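PDB 3X43: O-ureido-L-serine synthase from Streptomyces lavendulae, which catalyses the pyridoxal-phosphate-dependent addition of hydroxyurea to O-acetyl-L-serine, giving O-ureido-L-serine for D-cycloserine biosynthesis. Local coordinates for residues D9-T14 and V42-A47; G267-T272 and L286-P291. All blocks are in the same frame, centred on the assembly; numbering follows the deposited sequence.

Both contacts are largely buried and both reach the same cofactor from separate parts of the chain, with their centres about 18 Å apart. Contact 1 sets a loop against helix 43-56, and its chemistry is mixed: an isoleucine lies on the helix backbone while an arginine reaches the loop and is held by carboxylates from outside it, with exposed Arg13 at the margin. Contact 2 packs helix 264-279 on strand 284-290 through apolar side chains and a single threonine hydroxyl. The two meet where a probable hydrogen bond joins Val42 N to Pro291 O at 2.9 Å. From there contact 1 supplies the lysine that holds pyridoxal phosphate and contact 2 the proline beside its ring nitrogen.

Contact 1. Residues D9-T14 and V42-A47; sequences DTIGRT and VKDRLA. With PLP (pyridoxal-5'-phosphate), chain J.
Ile11 packs on the backbone and CB of Asp44. The isoleucine lies against helix 43-56, with Ile11 CD1 3.8 Å from Asp44 O and Ile11 CG2 4.0 Å from Asp44 CB. Chi1 of -68° sets Ile11 CG1 beside the backbone N and CG2 beside the carbonyl carbon, and this brings both CG2 and the terminal CD1 to Asp44. The Asp44 carboxylate turns to another partner, the amide of Gly39.

The polar part belongs to Arg45, whose chain, extended from CG to NE, carries the guanidinium up to the loop 11-14. Gly12 lies over one face of that group, its CA 3.4 Å from Arg45 NH1, while Thr14 OG1 stands at the edge, 3.2 Å from Arg45 NH2. Salt bridges from outside the two segments probably balance the charge: Glu34 to NE and Glu159 to NH1. Glu159 also accepts the backbone N-H groups of Arg13 and Thr14, and Glu34 and Lys32 both hydrogen-bond the Thr14 hydroxyl, so shared carboxylates tie loop and arginine together. Within 9-14, Arg13 NH2 donates to Asp9 O (2.8 Å), the oxygen lying near the guanidinium plane.

The residue before Asp44 carries the cofactor: Lys43 NZ is covalently bonded to PLP C4A (1.5 Å), and a weak hydrogen bond runs to PLP O3. This is the cofactor lysine of fold type II PLP enzymes, in a linkage consistent with the internal aldimine.

Contact 2. Residues G267-T272 and L286-P291; sequences GATVAT and LLAMLP. With PLP (pyridoxal-5'-phosphate), chain J.
This is buried helix-on-strand packing in the core of the cofactor-binding fold, where Thr269 and Val270 of helix 264-279 rest on Ala288 and Leu290 of strand 284-290. The segments run nearly antiparallel (168°), their axes 7.1 Å apart at the closest point.

At Thr269 and Ala288, the residues whose CA atoms are nearest across the contact, the strand offers a mere methyl group: Ala288 CB faces the helix, 3.7 Å from Thr269 OG1. Beside it, Val270 CG2 meets Leu290 CD1 at 3.8 Å, the two side chains crossing obliquely, and lies 4.4 Å from Ala288 CB. Val31 of the adjoining strand 27-33 touches both Val270 and Leu290, extending this apolar patch across the sheet.

The polar element is Thr269. Thr269 OG1 sits between the backbone N and the carbonyl carbon (chi1 69°), 2.8 Å from Met289 O; Ala266 O, a turn back in the helix, competes for the same hydroxyl proton. The methyl Thr269 CG2 lies 3.4 Å from Met289 O as well.

In the mixed sheet, strand 284-290 runs between strands 27-33 and 171-175, parallel to both, and helix 264-279 leads into it as in the alpha/beta architecture of fold type II PLP enzymes. The strand's C-terminal end delivers Pro291 to the cofactor, with Pro291 CB 3.4 Å from PLP N1. Ser265, near the helix's N-terminal end, touches Pro291 and hydrogen-bonds PLP.

Contact 1. Residues D9-T14 and V42-A47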
# COMPACT_ATOMS: atom_id res chain seq x y z
N ASP B 9 2.56 -14.28 -0.76
CA ASP B 9 2.48 -13.07 0.06
C ASP B 9 1.58 -12.03 -0.63
O ASP B 9 1.16 -11.06 -0.02
CB ASP B 9 3.88 -12.49 0.28
CG ASP B 9 4.77 -13.39 1.14
OD1 ASP B 9 4.24 -14.30 1.80
OD2 ASP B 9 6.00 -13.17 1.14
N THR B 10 1.30 -12.26 -1.91
CA THR B 10 0.46 -11.34 -2.66
C THR B 10 -1.02 -11.68 -2.58
O THR B 10 -1.83 -11.08 -3.29
CB THR B 10 0.87 -11.29 -4.14
OG1 THR B 10 0.64 -12.56 -4.75
CG2 THR B 10 2.33 -10.92 -4.26
N ILE B 11 -1.38 -12.62 -1.71
CA ILE B 11 -2.77 -13.02 -1.58
C ILE B 11 -3.60 -12.06 -0.72
O ILE B 11 -3.17 -11.64 0.36
CB ILE B 11 -2.88 -14.46 -1.01
CG1 ILE B 11 -2.36 -15.47 -2.04
CG2 ILE B 11 -4.34 -14.79 -0.67
CD1 ILE B 11 -2.23 -16.91 -1.53
N GLY B 12 -4.79 -11.72 -1.20
CA GLY B 12 -5.63 -10.79 -0.46
C GLY B 12 -5.33 -9.33 -0.76
O GLY B 12 -4.57 -9.01 -1.67
N ARG B 13 -5.92 -8.43 0.03
CA ARG B 13 -5.75 -6.99 -0.15
C ARG B 13 -6.16 -6.60 -1.57
O ARG B 13 -5.50 -5.81 -2.24
CB ARG B 13 -4.30 -6.58 0.12
CG ARG B 13 -3.85 -6.74 1.57
CD ARG B 13 -2.43 -6.23 1.75
NE ARG B 13 -1.51 -6.90 0.83
CZ ARG B 13 -1.05 -8.14 1.00
NH1 ARG B 13 -1.40 -8.85 2.07
NH2 ARG B 13 -0.27 -8.68 0.08
N THR B 14 -7.27 -7.15 -2.02
CA THR B 14 -7.77 -6.87 -3.36
C THR B 14 -8.46 -5.51 -3.42
O THR B 14 -9.01 -5.03 -2.44
CB THR B 14 -8.72 -7.97 -3.81
OG1 THR B 14 -9.81 -8.07 -2.88
CG2 THR B 14 -7.99 -9.30 -3.88
N VAL B 42 -11.01 -15.76 -5.61
CA VAL B 42 -11.11 -15.63 -4.17
C VAL B 42 -10.64 -16.89 -3.44
O VAL B 42 -10.38 -16.86 -2.24
CB VAL B 42 -12.57 -15.27 -3.75
CG1 VAL B 42 -13.51 -16.40 -4.13
CG2 VAL B 42 -12.63 -15.00 -2.26
N LYS B 43 -10.52 -17.99 -4.17
CA LYS B 43 -10.11 -19.25 -3.58
C LYS B 43 -8.69 -19.23 -3.07
O LYS B 43 -8.28 -20.10 -2.31
CB LYS B 43 -10.26 -20.40 -4.57
CG LYS B 43 -11.70 -20.77 -4.81
CD LYS B 43 -12.48 -20.78 -3.51
CE LYS B 43 -13.76 -21.53 -3.71
NZ LYS B 43 -14.48 -20.84 -4.79
N ASP B 44 -7.91 -18.24 -3.50
CA ASP B 44 -6.54 -18.15 -3.05
C ASP B 44 -6.56 -17.96 -1.55
O ASP B 44 -5.63 -18.36 -0.85
CB ASP B 44 -5.85 -16.96 -3.69
CG ASP B 44 -5.28 -17.29 -5.05
OD1 ASP B 44 -4.54 -16.43 -5.58
OD2 ASP B 44 -5.58 -18.39 -5.58
N ARG B 45 -7.63 -17.37 -1.04
CA ARG B 45 -7.74 -17.11 0.38
C ARG B 45 -7.87 -18.38 1.21
O ARG B 45 -7.05 -18.62 2.10
CB ARG B 45 -8.90 -16.15 0.66
CG ARG B 45 -8.83 -14.85 -0.14
CD ARG B 45 -9.74 -13.79 0.44
NE ARG B 45 -9.71 -12.55 -0.33
CZ ARG B 45 -9.12 -11.42 0.07
NH1 ARG B 45 -8.51 -11.36 1.25
NH2 ARG B 45 -9.16 -10.35 -0.70
N LEU B 46 -8.89 -19.20 0.94
CA LEU B 46 -9.04 -20.43 1.73
C LEU B 46 -7.91 -21.43 1.50
O LEU B 46 -7.48 -22.10 2.43
CB LEU B 46 -10.39 -21.09 1.46
CG LEU B 46 -10.63 -21.84 0.15
CD1 LEU B 46 -9.93 -23.20 0.19
CD2 LEU B 46 -12.13 -22.02 -0.04
N ALA B 47 -7.43 -21.52 0.27
CA ALA B 47 -6.35 -22.45 -0.03
C ALA B 47 -5.11 -22.16 0.80
O ALA B 47 -4.45 -23.08 1.29
CB ALA B 47 -6.01 -22.41 -1.49
N1 PLP J . -17.88 -17.79 -7.30
C2 PLP J . -16.80 -18.54 -7.77
C2A PLP J . -16.41 -18.54 -9.23
C3 PLP J . -16.10 -19.26 -6.84
O3 PLP J . -15.00 -19.96 -7.20
C4 PLP J . -16.52 -19.23 -5.48
C4A PLP J . -15.67 -20.02 -4.40
C5 PLP J . -17.65 -18.45 -5.11
C6 PLP J . -18.28 -17.75 -6.02
C5A PLP J . -18.29 -18.50 -3.72
O4P PLP J . -17.42 -18.09 -2.66
P PLP J . -17.40 -18.79 -1.23
O1P PLP J . -17.01 -20.17 -1.45
O2P PLP J . -16.43 -18.07 -0.41
O3P PLP J . -18.75 -18.67 -0.68

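Contact 2. Residues G267-T272 and L286-P291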
# COMPACT_ATOMS: atom_id res chain seq x y z
N GLY B 267 -21.16 -11.71 -12.16
CA GLY B 267 -22.23 -11.07 -12.89
C GLY B 267 -23.51 -11.15 -12.09
O GLY B 267 -24.34 -10.23 -12.09
N ALA B 268 -23.66 -12.26 -11.37
CA ALA B 268 -24.83 -12.46 -10.53
C ALA B 268 -24.89 -11.42 -9.41
O ALA B 268 -25.92 -10.77 -9.20
CB ALA B 268 -24.84 -13.86 -9.96
N THR B 269 -23.78 -11.27 -8.68
CA THR B 269 -23.74 -10.31 -7.58
C THR B 269 -23.98 -8.88 -8.07
O THR B 269 -24.69 -8.11 -7.42
CB THR B 269 -22.37 -10.35 -6.81
OG1 THR B 269 -21.33 -9.83 -7.64
CG2 THR B 269 -22.03 -11.77 -6.39
N VAL B 270 -23.38 -8.52 -9.20
CA VAL B 270 -23.58 -7.18 -9.72
C VAL B 270 -25.04 -6.98 -10.12
O VAL B 270 -25.62 -5.91 -9.87
CB VAL B 270 -22.63 -6.90 -10.90
CG1 VAL B 270 -22.92 -5.53 -11.52
CG2 VAL B 270 -21.19 -6.94 -10.41
N ALA B 271 -25.64 -8.01 -10.72
CA ALA B 271 -27.04 -7.95 -11.13
C ALA B 271 -27.94 -7.68 -9.93
O ALA B 271 -28.82 -6.81 -9.98
CB ALA B 271 -27.46 -9.26 -11.81
N THR B 272 -27.72 -8.42 -8.85
CA THR B 272 -28.50 -8.25 -7.62
C THR B 272 -28.33 -6.82 -7.10
O THR B 272 -29.30 -6.19 -6.67
CB THR B 272 -28.03 -9.22 -6.51
OG1 THR B 272 -28.12 -10.57 -6.97
CG2 THR B 272 -28.90 -9.06 -5.27
N LEU B 286 -23.74 0.42 -2.54
CA LEU B 286 -23.75 -1.04 -2.53
C LEU B 286 -22.37 -1.60 -2.84
O LEU B 286 -21.58 -0.99 -3.55
CB LEU B 286 -24.75 -1.56 -3.56
CG LEU B 286 -26.22 -1.19 -3.29
CD1 LEU B 286 -26.61 0.03 -4.13
CD2 LEU B 286 -27.11 -2.38 -3.62
N LEU B 287 -22.08 -2.79 -2.30
CA LEU B 287 -20.80 -3.44 -2.55
C LEU B 287 -21.08 -4.86 -3.02
O LEU B 287 -21.82 -5.60 -2.38
CB LEU B 287 -19.94 -3.48 -1.28
CG LEU B 287 -18.64 -4.29 -1.39
CD1 LEU B 287 -17.84 -3.81 -2.57
CD2 LEU B 287 -17.81 -4.13 -0.11
N ALA B 288 -20.50 -5.23 -4.15
CA ALA B 288 -20.70 -6.55 -4.71
C ALA B 288 -19.35 -7.27 -4.84
O ALA B 288 -18.34 -6.63 -5.15
CB ALA B 288 -21.37 -6.44 -6.07
N MET B 289 -19.35 -8.58 -4.59
CA MET B 289 -18.13 -9.39 -4.69
C MET B 289 -17.95 -9.97 -6.09
O MET B 289 -18.87 -10.56 -6.64
CB MET B 289 -18.18 -10.57 -3.70
CG MET B 289 -18.11 -10.19 -2.22
SD MET B 289 -16.52 -9.51 -1.69
CE MET B 289 -15.35 -10.76 -2.22
N LEU B 290 -16.75 -9.81 -6.65
CA LEU B 290 -16.40 -10.32 -7.97
C LEU B 290 -15.40 -11.45 -7.67
O LEU B 290 -14.19 -11.23 -7.62
CB LEU B 290 -15.72 -9.22 -8.78
CG LEU B 290 -16.57 -8.35 -9.70
CD1 LEU B 290 -17.84 -7.91 -9.01
CD2 LEU B 290 -15.75 -7.15 -10.14
N PRO B 291 -15.89 -12.68 -7.52
CA PRO B 291 -15.02 -13.83 -7.20
C PRO B 291 -13.86 -14.25 -8.09
O PRO B 291 -12.87 -14.77 -7.58
CB PRO B 291 -16.02 -14.97 -6.97
CG PRO B 291 -17.37 -14.28 -6.76
CD PRO B 291 -17.30 -13.09 -7.66
N1 PLP J . -17.88 -17.79 -7.30
C2 PLP J . -16.80 -18.54 -7.77
C2A PLP J . -16.41 -18.54 -9.23
C3 PLP J . -16.10 -19.26 -6.84
O3 PLP J . -15.00 -19.96 -7.20
C4 PLP J . -16.52 -19.23 -5.48
C4A PLP J . -15.67 -20.02 -4.40
C5 PLP J . -17.65 -18.45 -5.11
C6 PLP J . -18.28 -17.75 -6.02
C5A PLP J . -18.29 -18.50 -3.72
O4P PLP J . -17.42 -18.09 -2.66
P PLP J . -17.40 -18.79 -1.23
O1P PLP J . -17.01 -20.17 -1.45
O2P PLP J . -16.43 -18.07 -0.41
O3P PLP J . -18.75 -18.67 -0.68